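Local coordinates for protein 2-dehydro-3-deoxy-d-gluconate/2-dehydro-3-deoxy-phosphogluconate aldolase (Picrophilus torridus, PDB 4UXD) that is an aldolase of the dihydrodipicolinate synthetase family, built on a parallel beta/alpha barrel and assembled from four copies of the chain, at residues Ile49-Lys52 / Tyr53-Ile57; Tyr154-Pro157 / Gln158-Lys162; Asp164-Thr167 / Val168-Lys172; Leu211-Thr214 / Ser215-Gly219; Met247-Lys250 / Ile251-Asp255. One frame throughout, in Å; residues are numbered along the deposited sequence.

Contact 1: residues Ile49-Lys52 / Tyr53-Ile57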
loop_
_atom_site.group_PDB
_atom_site.type_symbol
_atom_site.label_atom_id
_atom_site.label_comp_id
_atom_site.label_asym_id
_atom_site.label_seq_id
_atom_site.Cartn_x
_atom_site.Cartn_y
_atom_site.Cartn_z
ATOM N N ILE A 49 -31.489 -22.182 -13.433
ATOM C CA ILE A 49 -32.357 -21.419 -12.557
ATOM C C ILE A 49 -31.940 -19.964 -12.587
ATOM O O ILE A 49 -32.783 -19.076 -12.594
ATOM C CB ILE A 49 -32.311 -21.976 -11.128
ATOM C CG1 ILE A 49 -33.118 -23.280 -11.089
ATOM C CG2 ILE A 49 -32.866 -20.972 -10.124
ATOM C CD1 ILE A 49 -32.802 -24.198 -9.922
ATOM N N LEU A 50 -30.626 -19.751 -12.653
ATOM C CA LEU A 50 -30.031 -18.423 -12.655
ATOM C C LEU A 50 -30.253 -17.688 -13.974
ATOM O O LEU A 50 -30.628 -16.505 -13.990
ATOM C CB LEU A 50 -28.528 -18.526 -12.371
ATOM C CG LEU A 50 -27.733 -17.220 -12.519
ATOM C CD1 LEU A 50 -28.325 -16.136 -11.636
ATOM C CD2 LEU A 50 -26.258 -17.433 -12.198
ATOM N N ILE A 51 -29.979 -18.382 -15.071
ATOM C CA ILE A 51 -30.222 -17.851 -16.406
ATOM C C ILE A 51 -31.675 -17.416 -16.572
ATOM O O ILE A 51 -31.958 -16.427 -17.235
ATOM C CB ILE A 51 -29.885 -18.898 -17.487
ATOM C CG1 ILE A 51 -28.377 -19.104 -17.563
ATOM C CG2 ILE A 51 -30.397 -18.468 -18.859
ATOM C CD1 ILE A 51 -27.974 -20.377 -18.231
ATOM N N LYS A 52 -32.601 -18.163 -15.979
ATOM C CA LYS A 52 -34.017 -17.857 -16.140
ATOM C C LYS A 52 -34.423 -16.694 -15.237
ATOM O O LYS A 52 -35.348 -15.941 -15.565
ATOM C CB LYS A 52 -34.876 -19.094 -15.856
ATOM C CG LYS A 52 -34.729 -20.218 -16.893
ATOM C CD LYS A 52 -34.984 -19.744 -18.321
ATOM C CE LYS A 52 -35.383 -20.900 -19.244
ATOM N NZ LYS A 52 -34.317 -21.926 -19.452
ATOM N N TYR A 53 -33.731 -16.541 -14.107
ATOM C CA TYR A 53 -33.885 -15.339 -13.284
ATOM C C TYR A 53 -33.347 -14.085 -13.973
ATOM O O TYR A 53 -33.933 -13.007 -13.874
ATOM C CB TYR A 53 -33.175 -15.493 -11.951
ATOM C CG TYR A 53 -33.224 -14.225 -11.135
ATOM C CD1 TYR A 53 -34.362 -13.898 -10.406
ATOM C CD2 TYR A 53 -32.138 -13.346 -11.097
ATOM C CE1 TYR A 53 -34.427 -12.749 -9.658
ATOM C CE2 TYR A 53 -32.192 -12.182 -10.341
ATOM C CZ TYR A 53 -33.344 -11.884 -9.623
ATOM O OH TYR A 53 -33.419 -10.723 -8.871
ATOM N N LEU A 54 -32.221 -14.224 -14.659
ATOM C CA LEU A 54 -31.599 -13.089 -15.311
ATOM C C LEU A 54 -32.465 -12.603 -16.447
ATOM O O LEU A 54 -32.626 -11.392 -16.642
ATOM C CB LEU A 54 -30.195 -13.455 -15.812
ATOM C CG LEU A 54 -29.162 -13.493 -14.690
ATOM C CD1 LEU A 54 -27.892 -14.212 -15.098
ATOM C CD2 LEU A 54 -28.845 -12.067 -14.241
ATOM N N GLU A 55 -33.025 -13.551 -17.199
ATOM C CA GLU A 55 -33.900 -13.210 -18.310
ATOM C C GLU A 55 -35.149 -12.488 -17.788
ATOM O O GLU A 55 -35.598 -11.493 -18.376
ATOM C CB GLU A 55 -34.256 -14.463 -19.091
ATOM C CG GLU A 55 -33.079 -14.988 -19.908
ATOM C CD GLU A 55 -33.323 -16.339 -20.574
ATOM O OE1 GLU A 55 -34.383 -16.965 -20.345
ATOM O OE2 GLU A 55 -32.431 -16.768 -21.336
ATOM N N GLY A 56 -35.669 -12.971 -16.658
ATOM C CA GLY A 56 -36.850 -12.403 -16.029
ATOM C C GLY A 56 -36.750 -10.924 -15.674
ATOM O O GLY A 56 -37.677 -10.158 -15.956
ATOM N N ILE A 57 -35.641 -10.521 -15.056
ATOM C CA ILE A 57 -35.404 -9.113 -14.710
ATOM C C ILE A 57 -34.771 -8.322 -15.850
ATOM O O ILE A 57 -34.389 -7.179 -15.664
ATOM C CB ILE A 57 -34.492 -8.971 -13.471
ATOM C CG1 ILE A 57 -33.094 -9.533 -13.762
ATOM C CG2 ILE A 57 -35.138 -9.658 -12.254
ATOM C CD1 ILE A 57 -32.118 -9.424 -12.609
#
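L50 O receives L54 N at 2.9 Å, the shortest of the i to i+4 backbone bonds here, in the last part of helix 44-56. The same carbonyl oxygen has L54 CG 3.4 Å away, and beyond it the two leucines touch through L50 CG and L54 CD1 at 4.0 Å, their branches slanting across one another. On another face, I51 O takes E55 N, while E55 CG, set beside its own backbone N (chi1 -72°), comes 3.2 Å from I51 O. The extended chain beyond it runs alongside I51, with E55 OE2 3.6 Å from I51 CG2 and hydrogen-bonded to S90 OG. K52 lies beside E55 as well, but its NZ turns back to N48 and stays 5.0 Å from E55 OE1, too far for an ion pair. The helix connects strands 27-31 and 61-63 of the barrel; L50 and Y53 lean on helix 270-279, while I51 packs on S90.

Contact 2: residues Tyr154-Pro157 / Gln158-Lys162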
loop_
_atom_site.group_PDB
_atom_site.type_symbol
_atom_site.label_atom_id
_atom_site.label_comp_id
_atom_site.label_asym_id
_atom_site.label_seq_id
_atom_site.Cartn_x
_atom_site.Cartn_y
_atom_site.Cartn_z
ATOM N N TYR A 154 -10.934 -5.339 -19.340
ATOM C CA TYR A 154 -11.466 -5.373 -17.993
ATOM C C TYR A 154 -10.391 -4.902 -17.002
ATOM O O TYR A 154 -9.316 -5.489 -16.900
ATOM C CB TYR A 154 -11.957 -6.782 -17.712
ATOM C CG TYR A 154 -12.563 -7.074 -16.366
ATOM C CD1 TYR A 154 -13.004 -6.072 -15.510
ATOM C CD2 TYR A 154 -12.675 -8.397 -15.945
ATOM C CE1 TYR A 154 -13.545 -6.398 -14.260
ATOM C CE2 TYR A 154 -13.208 -8.735 -14.727
ATOM C CZ TYR A 154 -13.638 -7.746 -13.884
ATOM O OH TYR A 154 -14.154 -8.149 -12.672
ATOM N N ASN A 155 -10.662 -3.806 -16.310
ATOM C CA ASN A 155 -9.677 -3.285 -15.382
ATOM C C ASN A 155 -10.163 -3.507 -13.962
ATOM O O ASN A 155 -11.152 -2.926 -13.552
ATOM C CB ASN A 155 -9.381 -1.808 -15.642
ATOM C CG ASN A 155 -8.388 -1.230 -14.630
ATOM O OD1 ASN A 155 -7.220 -1.642 -14.577
ATOM N ND2 ASN A 155 -8.859 -0.290 -13.805
ATOM N N ILE A 156 -9.455 -4.361 -13.229
ATOM C CA ILE A 156 -9.815 -4.664 -11.856
ATOM C C ILE A 156 -8.510 -4.778 -11.035
ATOM O O ILE A 156 -8.027 -5.880 -10.769
ATOM C CB ILE A 156 -10.710 -5.951 -11.803
ATOM C CG1 ILE A 156 -10.970 -6.405 -10.367
ATOM C CG2 ILE A 156 -10.104 -7.102 -12.635
ATOM C CD1 ILE A 156 -12.236 -7.211 -10.206
ATOM N N PRO A 157 -7.912 -3.616 -10.661
ATOM C CA PRO A 157 -6.569 -3.585 -10.053
ATOM C C PRO A 157 -6.505 -4.234 -8.660
ATOM O O PRO A 157 -5.422 -4.549 -8.187
ATOM C CB PRO A 157 -6.241 -2.075 -9.985
ATOM C CG PRO A 157 -7.537 -1.399 -9.932
ATOM C CD PRO A 157 -8.465 -2.255 -10.798
ATOM N N GLN A 158 -7.660 -4.469 -8.050
ATOM C CA GLN A 158 -7.741 -5.238 -6.818
ATOM C C GLN A 158 -7.229 -6.669 -6.976
ATOM O O GLN A 158 -6.663 -7.237 -6.039
ATOM C CB GLN A 158 -9.191 -5.291 -6.310
ATOM C CG GLN A 158 -9.818 -3.952 -6.021
ATOM C CD GLN A 158 -10.662 -3.435 -7.183
ATOM O OE1 GLN A 158 -10.316 -3.630 -8.351
ATOM N NE2 GLN A 158 -11.780 -2.781 -6.863
ATOM N N PHE A 159 -7.467 -7.270 -8.141
ATOM C CA PHE A 159 -7.211 -8.693 -8.295
ATOM C C PHE A 159 -6.058 -8.965 -9.245
ATOM O O PHE A 159 -5.408 -10.009 -9.141
ATOM C CB PHE A 159 -8.494 -9.420 -8.757
ATOM C CG PHE A 159 -9.619 -9.364 -7.743
ATOM C CD1 PHE A 159 -9.352 -9.197 -6.385
ATOM C CD2 PHE A 159 -10.933 -9.458 -8.144
ATOM C CE1 PHE A 159 -10.370 -9.140 -5.466
ATOM C CE2 PHE A 159 -11.964 -9.396 -7.226
ATOM C CZ PHE A 159 -11.685 -9.245 -5.885
ATOM N N THR A 160 -5.783 -8.019 -10.144
ATOM C CA THR A 160 -4.712 -8.192 -11.114
ATOM C C THR A 160 -3.952 -6.882 -11.368
ATOM O O THR A 160 -4.289 -5.835 -10.807
ATOM C CB THR A 160 -5.278 -8.747 -12.440
ATOM O OG1 THR A 160 -4.206 -9.009 -13.342
ATOM C CG2 THR A 160 -6.244 -7.765 -13.082
ATOM N N ASN A 161 -2.917 -6.956 -12.199
ATOM C CA ASN A 161 -2.191 -5.768 -12.630
ATOM C C ASN A 161 -3.135 -4.770 -13.266
ATOM O O ASN A 161 -3.979 -5.149 -14.083
ATOM C CB ASN A 161 -1.101 -6.122 -13.630
ATOM C CG ASN A 161 -0.071 -7.055 -13.063
ATOM O OD1 ASN A 161 0.718 -6.667 -12.216
ATOM N ND2 ASN A 161 -0.061 -8.297 -13.540
ATOM N N LYS A 162 -2.993 -3.504 -12.886
ATOM C CA LYS A 162 -3.801 -2.432 -13.457
ATOM C C LYS A 162 -3.419 -2.218 -14.908
ATOM O O LYS A 162 -2.274 -2.448 -15.284
ATOM C CB LYS A 162 -3.615 -1.126 -12.685
ATOM C CG LYS A 162 -2.241 -0.480 -12.837
ATOM C CD LYS A 162 -2.100 0.719 -11.908
ATOM C CE LYS A 162 -0.703 1.340 -11.934
ATOM N NZ LYS A 162 -0.353 2.011 -13.216
HETATM O O HOH W 1 -6.667 -4.527 -13.892
#
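The chain leaves strand 150-155 at N155 and folds over through helix-like angles at P157 and Q158, which carries two backbone N-H groups of the returning arm to I156 O. T160 N comes to I156 O in the carbonyl plane at 3.2 Å, whereas F159 N sits 40° above that plane at 3.0 Å from the same oxygen. I156 is the hub of the side-chain packing. A chi1 of 173° swings its CG1 away from the residue's own N, and the extended chain beyond brings I156 CD1 to F159 CD2 at 3.3 Å, a tight approach, while I156 CG2 turns to T160 CG2 at 3.9 Å. Q158 crosses I156 roughly at right angles, its OE1 3.5 Å from I156 CG1, and its NE2 is tied to S184 O. A water closes the base of the loop: it gives hydrogens to N155 OD1 and N161 O and accepts one from I156 N at 2.9 Å. N155 is gripped further through ND2 by D183 and through OD1 by I163 N. Y128 of the second subunit brings its ring against F159 and also packs on I156. Glycerol is hydrogen-bonded to Y154 OH. This is a loop at the C-terminal end of a barrel strand, the side of a TIM barrel on which active sites lie.

Contact 3: residues Asp164-Thr167 / Val168-Lys172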
loop_
_atom_site.group_PDB
_atom_site.type_symbol
_atom_site.label_atom_id
_atom_site.label_comp_id
_atom_site.label_asym_id
_atom_site.label_seq_id
_atom_site.Cartn_x
_atom_site.Cartn_y
_atom_site.Cartn_z
ATOM N N ASP A 164 -3.377 0.950 -17.486
ATOM C CA ASP A 164 -3.552 2.407 -17.488
ATOM C C ASP A 164 -4.490 2.822 -18.611
ATOM O O ASP A 164 -4.555 2.153 -19.642
ATOM C CB ASP A 164 -2.220 3.138 -17.654
ATOM C CG ASP A 164 -1.287 2.933 -16.493
ATOM O OD1 ASP A 164 -1.763 2.522 -15.410
ATOM O OD2 ASP A 164 -0.073 3.184 -16.665
ATOM N N PRO A 165 -5.216 3.926 -18.419
ATOM C CA PRO A 165 -6.030 4.498 -19.496
ATOM C C PRO A 165 -5.278 4.711 -20.814
ATOM O O PRO A 165 -5.834 4.491 -21.886
ATOM C CB PRO A 165 -6.465 5.835 -18.918
ATOM C CG PRO A 165 -6.484 5.609 -17.461
ATOM C CD PRO A 165 -5.397 4.656 -17.152
ATOM N N GLU A 166 -4.039 5.163 -20.727
ATOM C CA GLU A 166 -3.214 5.367 -21.906
ATOM C C GLU A 166 -3.065 4.073 -22.677
ATOM O O GLU A 166 -3.182 4.055 -23.899
ATOM C CB GLU A 166 -1.836 5.897 -21.505
ATOM C CG GLU A 166 -0.865 6.108 -22.658
ATOM C CD GLU A 166 -1.266 7.253 -23.579
ATOM O OE1 GLU A 166 -2.009 8.162 -23.134
ATOM O OE2 GLU A 166 -0.828 7.246 -24.751
ATOM N N THR A 167 -2.797 2.993 -21.953
ATOM C CA THR A 167 -2.592 1.695 -22.569
ATOM C C THR A 167 -3.871 1.211 -23.257
ATOM O O THR A 167 -3.814 0.491 -24.261
ATOM C CB THR A 167 -2.123 0.656 -21.513
ATOM O OG1 THR A 167 -1.003 1.186 -20.791
ATOM C CG2 THR A 167 -1.729 -0.669 -22.162
ATOM N N VAL A 168 -5.025 1.611 -22.729
ATOM C CA VAL A 168 -6.281 1.178 -23.306
ATOM C C VAL A 168 -6.529 1.975 -24.587
ATOM O O VAL A 168 -6.955 1.419 -25.603
ATOM C CB VAL A 168 -7.449 1.356 -22.338
ATOM C CG1 VAL A 168 -8.715 0.783 -22.940
ATOM C CG2 VAL A 168 -7.156 0.669 -21.032
ATOM N N LYS A 169 -6.247 3.275 -24.521
ATOM C CA LYS A 169 -6.299 4.158 -25.680
ATOM C C LYS A 169 -5.451 3.606 -26.818
ATOM O O LYS A 169 -5.931 3.456 -27.942
ATOM C CB LYS A 169 -5.818 5.554 -25.307
ATOM C CG LYS A 169 -5.793 6.534 -26.449
ATOM C CD LYS A 169 -5.586 7.959 -25.947
ATOM C CE LYS A 169 -4.303 8.119 -25.125
ATOM N NZ LYS A 169 -4.076 9.539 -24.683
ATOM N N ASN A 170 -4.199 3.287 -26.525
ATOM C CA ASN A 170 -3.320 2.733 -27.544
ATOM C C ASN A 170 -3.910 1.494 -28.206
ATOM O O ASN A 170 -3.983 1.423 -29.430
ATOM C CB ASN A 170 -1.953 2.397 -26.950
ATOM C CG ASN A 170 -1.103 3.628 -26.711
ATOM O OD1 ASN A 170 -1.373 4.700 -27.260
ATOM N ND2 ASN A 170 -0.059 3.478 -25.901
ATOM N N LEU A 171 -4.329 0.519 -27.406
ATOM C CA LEU A 171 -4.886 -0.708 -27.954
ATOM C C LEU A 171 -6.151 -0.422 -28.753
ATOM O O LEU A 171 -6.461 -1.115 -29.741
ATOM C CB LEU A 171 -5.198 -1.706 -26.840
ATOM C CG LEU A 171 -4.030 -2.333 -26.095
ATOM C CD1 LEU A 171 -4.539 -2.857 -24.761
ATOM C CD2 LEU A 171 -3.404 -3.453 -26.917
ATOM N N LYS A 172 -6.880 0.596 -28.309
ATOM C CA LYS A 172 -8.126 0.977 -28.946
ATOM C C LYS A 172 -7.871 1.270 -30.420
ATOM O O LYS A 172 -8.487 0.665 -31.308
ATOM C CB LYS A 172 -8.741 2.195 -28.249
ATOM C CG LYS A 172 -10.150 2.528 -28.729
ATOM C CD LYS A 172 -10.623 3.845 -28.152
ATOM C CE LYS A 172 -11.728 4.457 -28.986
ATOM N NZ LYS A 172 -12.245 5.708 -28.356
#
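E166 and K169 both start with CG anti to the backbone N; the bend of E166 at chi2 (69°) then turns its carboxylate toward the following turn, and that of K169 at chi3 (57°) brings NZ back to it. The outcome is an i to i+3 salt bridge on the outer side of helix 165-174, the helix that links strands 150-155 and 178-183 in a beta-alpha-beta unit of the barrel. E166 OE1 meets K169 NZ at 2.9 Å; as a hydrogen bond it is weak. The amide of N170 stands almost perpendicular to the E166 carboxylate (84°), without a bond between them. At the start of the helix, D164 occupies the N-cap position, yet its carboxylate makes no capping bond and instead pairs with K162. The buried side faces inward to other helices: L171 packs on Y137, Y140 and L144 of helix 133-144, and V168 on M194 of helix 188-195. T167 OG1 is hydrogen-bonded to Q133. Behind these side chains V168 N is shared between D164 O and, weakly, P165 O, while K169 N reaches P165 O at 2.9 Å. V168 CG2 rests 3.3 Å from D164 O, and L171 CG lies 3.4 Å from T167 O.

Contact 4: residues Leu211-Thr214 / Ser215-Gly219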
loop_
_atom_site.group_PDB
_atom_site.type_symbol
_atom_site.label_atom_id
_atom_site.label_comp_id
_atom_site.label_asym_id
_atom_site.label_seq_id
_atom_site.Cartn_x
_atom_site.Cartn_y
_atom_site.Cartn_z
ATOM N N LEU A 211 -21.919 2.538 -7.576
ATOM C CA LEU A 211 -21.399 3.677 -8.306
ATOM C C LEU A 211 -22.107 3.911 -9.647
ATOM O O LEU A 211 -21.794 4.874 -10.372
ATOM C CB LEU A 211 -19.903 3.502 -8.546
ATOM C CG LEU A 211 -18.988 3.336 -7.333
ATOM C CD1 LEU A 211 -17.554 3.559 -7.791
ATOM C CD2 LEU A 211 -19.322 4.267 -6.190
ATOM N N LEU A 212 -23.068 3.053 -9.963
ATOM C CA LEU A 212 -23.754 3.106 -11.253
ATOM C C LEU A 212 -24.393 4.467 -11.530
ATOM O O LEU A 212 -24.267 5.005 -12.628
ATOM C CB LEU A 212 -24.826 2.011 -11.329
ATOM C CG LEU A 212 -25.575 1.897 -12.661
ATOM C CD1 LEU A 212 -24.610 1.752 -13.857
ATOM C CD2 LEU A 212 -26.536 0.716 -12.619
ATOM N N PHE A 213 -25.074 5.032 -10.538
ATOM C CA PHE A 213 -25.775 6.289 -10.773
ATOM C C PHE A 213 -24.786 7.414 -11.098
ATOM O O PHE A 213 -24.943 8.109 -12.098
ATOM C CB PHE A 213 -26.642 6.668 -9.576
ATOM C CG PHE A 213 -27.444 7.912 -9.798
ATOM C CD1 PHE A 213 -28.607 7.877 -10.552
ATOM C CD2 PHE A 213 -27.030 9.120 -9.265
ATOM C CE1 PHE A 213 -29.347 9.030 -10.765
ATOM C CE2 PHE A 213 -27.765 10.266 -9.472
ATOM C CZ PHE A 213 -28.923 10.225 -10.227
ATOM N N THR A 214 -23.757 7.575 -10.272
ATOM C CA THR A 214 -22.678 8.514 -10.574
ATOM C C THR A 214 -22.094 8.254 -11.973
ATOM O O THR A 214 -21.843 9.191 -12.731
ATOM C CB THR A 214 -21.550 8.433 -9.505
ATOM O OG1 THR A 214 -22.068 8.824 -8.227
ATOM C CG2 THR A 214 -20.348 9.330 -9.863
ATOM N N SER A 215 -21.902 6.982 -12.321
ATOM C CA SER A 215 -21.263 6.634 -13.584
ATOM C C SER A 215 -22.151 6.988 -14.774
ATOM O O SER A 215 -21.661 7.460 -15.806
ATOM C CB SER A 215 -20.911 5.148 -13.626
ATOM O OG SER A 215 -20.062 4.788 -12.558
ATOM N N LEU A 216 -23.451 6.762 -14.642
ATOM C CA LEU A 216 -24.371 7.163 -15.698
ATOM C C LEU A 216 -24.342 8.692 -15.829
ATOM O O LEU A 216 -24.299 9.229 -16.937
ATOM C CB LEU A 216 -25.804 6.667 -15.426
ATOM C CG LEU A 216 -26.078 5.161 -15.366
ATOM C CD1 LEU A 216 -27.591 4.881 -15.357
ATOM C CD2 LEU A 216 -25.396 4.392 -16.496
ATOM N N GLU A 217 -24.343 9.396 -14.699
ATOM C CA GLU A 217 -24.335 10.865 -14.733
ATOM C C GLU A 217 -23.153 11.386 -15.532
ATOM O O GLU A 217 -23.246 12.418 -16.172
ATOM C CB GLU A 217 -24.284 11.446 -13.329
ATOM C CG GLU A 217 -25.605 11.554 -12.620
ATOM C CD GLU A 217 -25.445 12.242 -11.274
ATOM O OE1 GLU A 217 -24.283 12.507 -10.882
ATOM O OE2 GLU A 217 -26.467 12.543 -10.619
ATOM N N LEU A 218 -22.047 10.648 -15.478
ATOM C CA LEU A 218 -20.804 11.029 -16.129
ATOM C C LEU A 218 -20.651 10.462 -17.547
ATOM O O LEU A 218 -19.619 10.674 -18.191
ATOM C CB LEU A 218 -19.626 10.567 -15.266
ATOM C CG LEU A 218 -19.478 11.231 -13.904
ATOM C CD1 LEU A 218 -18.415 10.554 -13.061
ATOM C CD2 LEU A 218 -19.143 12.699 -14.086
ATOM N N GLY A 219 -21.656 9.722 -18.017
ATOM C CA GLY A 219 -21.647 9.203 -19.368
ATOM C C GLY A 219 -21.322 7.718 -19.536
ATOM O O GLY A 219 -21.051 7.284 -20.656
#
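E217 leans across F213 one turn on along helix 212-217, its CG over one face of the ring and the carboxylate plane turned 59° from it. The closest approach of the carboxylate to the ring is too short to be trusted, so its exact setting is doubtful. Elsewhere on the helix, L212 and L216 slant past each other, L212 CD1 meeting L216 CD2 at 3.8 Å. T214 and L218 instead lie side by side, pointing the same way, and touch through T214 CG2 and L218 CD1 at 3.9 Å; these two also pack on T214 of the third subunit. S215 points its hydroxyl back up the helix. With OG set beside its own backbone N (chi1 -58°), it donates to L211 O at 2.8 Å from above the carbonyl plane, while S215 N reaches L211 O at 2.9 Å nearly head-on. S215 OG is held also by Q206 NE2. The helix ends in a Schellman motif: G219 has positive phi (104°), and G219 N closes on L216 O at 2.9 Å. E217 comes near E217 of the third subunit, but the doubtful carboxylate leaves the consequence of that like-charge approach open. The firmer chemistry is at the start of the helix, where L211 O is satisfied twice over by one buried serine.

Contact 5: residues Met247-Lys250 / Ile251-Asp255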
loop_
_atom_site.group_PDB
_atom_site.type_symbol
_atom_site.label_atom_id
_atom_site.label_comp_id
_atom_site.label_asym_id
_atom_site.label_seq_id
_atom_site.Cartn_x
_atom_site.Cartn_y
_atom_site.Cartn_z
ATOM N N MET A 247 -35.363 9.413 -9.064
ATOM C CA MET A 247 -35.908 8.089 -8.721
ATOM C C MET A 247 -34.856 6.990 -8.819
ATOM O O MET A 247 -34.744 6.145 -7.929
ATOM C CB MET A 247 -37.091 7.745 -9.627
ATOM C CG MET A 247 -37.509 6.269 -9.645
ATOM S SD MET A 247 -37.936 5.531 -8.040
ATOM C CE MET A 247 -38.867 4.092 -8.603
ATOM N N ALA A 248 -34.103 6.992 -9.913
ATOM C CA ALA A 248 -32.961 6.100 -10.044
ATOM C C ALA A 248 -32.039 6.245 -8.833
ATOM O O ALA A 248 -31.639 5.249 -8.230
ATOM C CB ALA A 248 -32.199 6.390 -11.329
ATOM N N LEU A 249 -31.719 7.485 -8.480
ATOM C CA LEU A 249 -30.847 7.765 -7.346
ATOM C C LEU A 249 -31.388 7.186 -6.041
ATOM O O LEU A 249 -30.618 6.738 -5.189
ATOM C CB LEU A 249 -30.641 9.276 -7.188
ATOM C CG LEU A 249 -29.841 9.728 -5.964
ATOM C CD1 LEU A 249 -28.463 9.099 -5.920
ATOM C CD2 LEU A 249 -29.739 11.235 -5.930
ATOM N N LYS A 250 -32.709 7.207 -5.888
ATOM C CA LYS A 250 -33.344 6.717 -4.673
ATOM C C LYS A 250 -33.165 5.204 -4.581
ATOM O O LYS A 250 -32.856 4.667 -3.512
ATOM C CB LYS A 250 -34.825 7.090 -4.641
ATOM C CG LYS A 250 -35.534 6.684 -3.359
ATOM C CD LYS A 250 -37.007 7.063 -3.367
ATOM C CE LYS A 250 -37.781 6.398 -4.512
ATOM N NZ LYS A 250 -37.720 4.903 -4.486
ATOM N N ILE A 251 -33.364 4.535 -5.715
ATOM C CA ILE A 251 -33.141 3.097 -5.829
ATOM C C ILE A 251 -31.702 2.773 -5.433
ATOM O O ILE A 251 -31.444 1.855 -4.653
ATOM C CB ILE A 251 -33.435 2.583 -7.275
ATOM C CG1 ILE A 251 -34.928 2.704 -7.597
ATOM C CG2 ILE A 251 -33.003 1.124 -7.447
ATOM C CD1 ILE A 251 -35.274 2.502 -9.078
ATOM N N GLU A 252 -30.764 3.540 -5.965
ATOM C CA GLU A 252 -29.354 3.340 -5.662
ATOM C C GLU A 252 -29.081 3.450 -4.160
ATOM O O GLU A 252 -28.320 2.658 -3.603
ATOM C CB GLU A 252 -28.503 4.363 -6.422
ATOM C CG GLU A 252 -26.988 4.234 -6.222
ATOM C CD GLU A 252 -26.362 3.114 -7.047
ATOM O OE1 GLU A 252 -26.409 1.948 -6.603
ATOM O OE2 GLU A 252 -25.813 3.406 -8.134
ATOM N N LYS A 253 -29.698 4.434 -3.511
ATOM C CA LYS A 253 -29.356 4.747 -2.125
ATOM C C LYS A 253 -30.053 3.814 -1.144
ATOM O O LYS A 253 -29.462 3.412 -0.152
ATOM C CB LYS A 253 -29.694 6.213 -1.797
ATOM C CG LYS A 253 -31.161 6.574 -1.948
ATOM C CD LYS A 253 -31.463 8.015 -1.570
ATOM C CE LYS A 253 -30.950 9.006 -2.610
ATOM N NZ LYS A 253 -31.041 10.432 -2.150
ATOM N N ASN A 254 -31.298 3.456 -1.431
ATOM C CA ASN A 254 -32.080 2.642 -0.508
ATOM C C ASN A 254 -31.986 1.133 -0.772
ATOM O O ASN A 254 -32.178 0.326 0.138
ATOM C CB ASN A 254 -33.546 3.075 -0.556
ATOM C CG ASN A 254 -33.730 4.548 -0.249
ATOM O OD1 ASN A 254 -34.247 5.309 -1.067
ATOM N ND2 ASN A 254 -33.303 4.958 0.936
ATOM N N ASP A 255 -31.694 0.752 -2.011
ATOM C CA ASP A 255 -31.721 -0.655 -2.398
ATOM C C ASP A 255 -30.330 -1.223 -2.665
ATOM O O ASP A 255 -29.862 -2.100 -1.941
ATOM C CB ASP A 255 -32.601 -0.828 -3.629
ATOM C CG ASP A 255 -33.951 -0.209 -3.442
ATOM O OD1 ASP A 255 -34.310 0.043 -2.270
ATOM O OD2 ASP A 255 -34.653 0.017 -4.448
#
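The flat groups here are the peptides, which are linked by ordinary helical bonds, E252 N to A248 O and K253 N to L249 O, both 3.0 Å. K250 O takes N254 N at 2.9 Å and, weakly, K253 N at 3.2 Å; the helix has a wider pi-type turn at 252-255. Among the side chains, K253 folds back over the preceding turn. Its CG stands between backbone N and carbonyl carbon (chi1 61°), only 3.0 Å from K250 O, and a bend at chi3 (73°) lays K253 CE against L249 CG at 3.6 Å. On the other side of the helix, M247 slopes across I251, with M247 CE 4.0 Å from I251 CD1; I251 packs also on R236 and E240. The carboxylates serve partners elsewhere: E252 OE2 takes F213 N, and D255 pairs with R236. A248 and L249 add side-chain packing on F213. The arrangement belongs to amphipathic helix 245-264, in the C-terminal helical region known for this family, laid against helix 212-217 of the barrel and helix 233-240.

In the fold
All five contacts are local, and they follow one another along the chain without overlap. Contacts 1, 3 and 4 lie on helices that connect neighbouring strands of the eight-stranded parallel barrel; contact 2 is the loop leaving strand 150-155 and leads directly into contact 3, their centres 14 Å apart. Contact 5 belongs to a helix beyond the last strand. Contacts 1 and 3 are on opposite sides of the chain's centre, their centres 35 Å apart. The one pair in direct touch without being chain neighbours is contacts 4 and 5, with centres 13 Å apart, so the added helical region is fastened to the barrel there. Contacts 2, 4 and 5 also meet other subunits, tying these parts of the fold to the assembly.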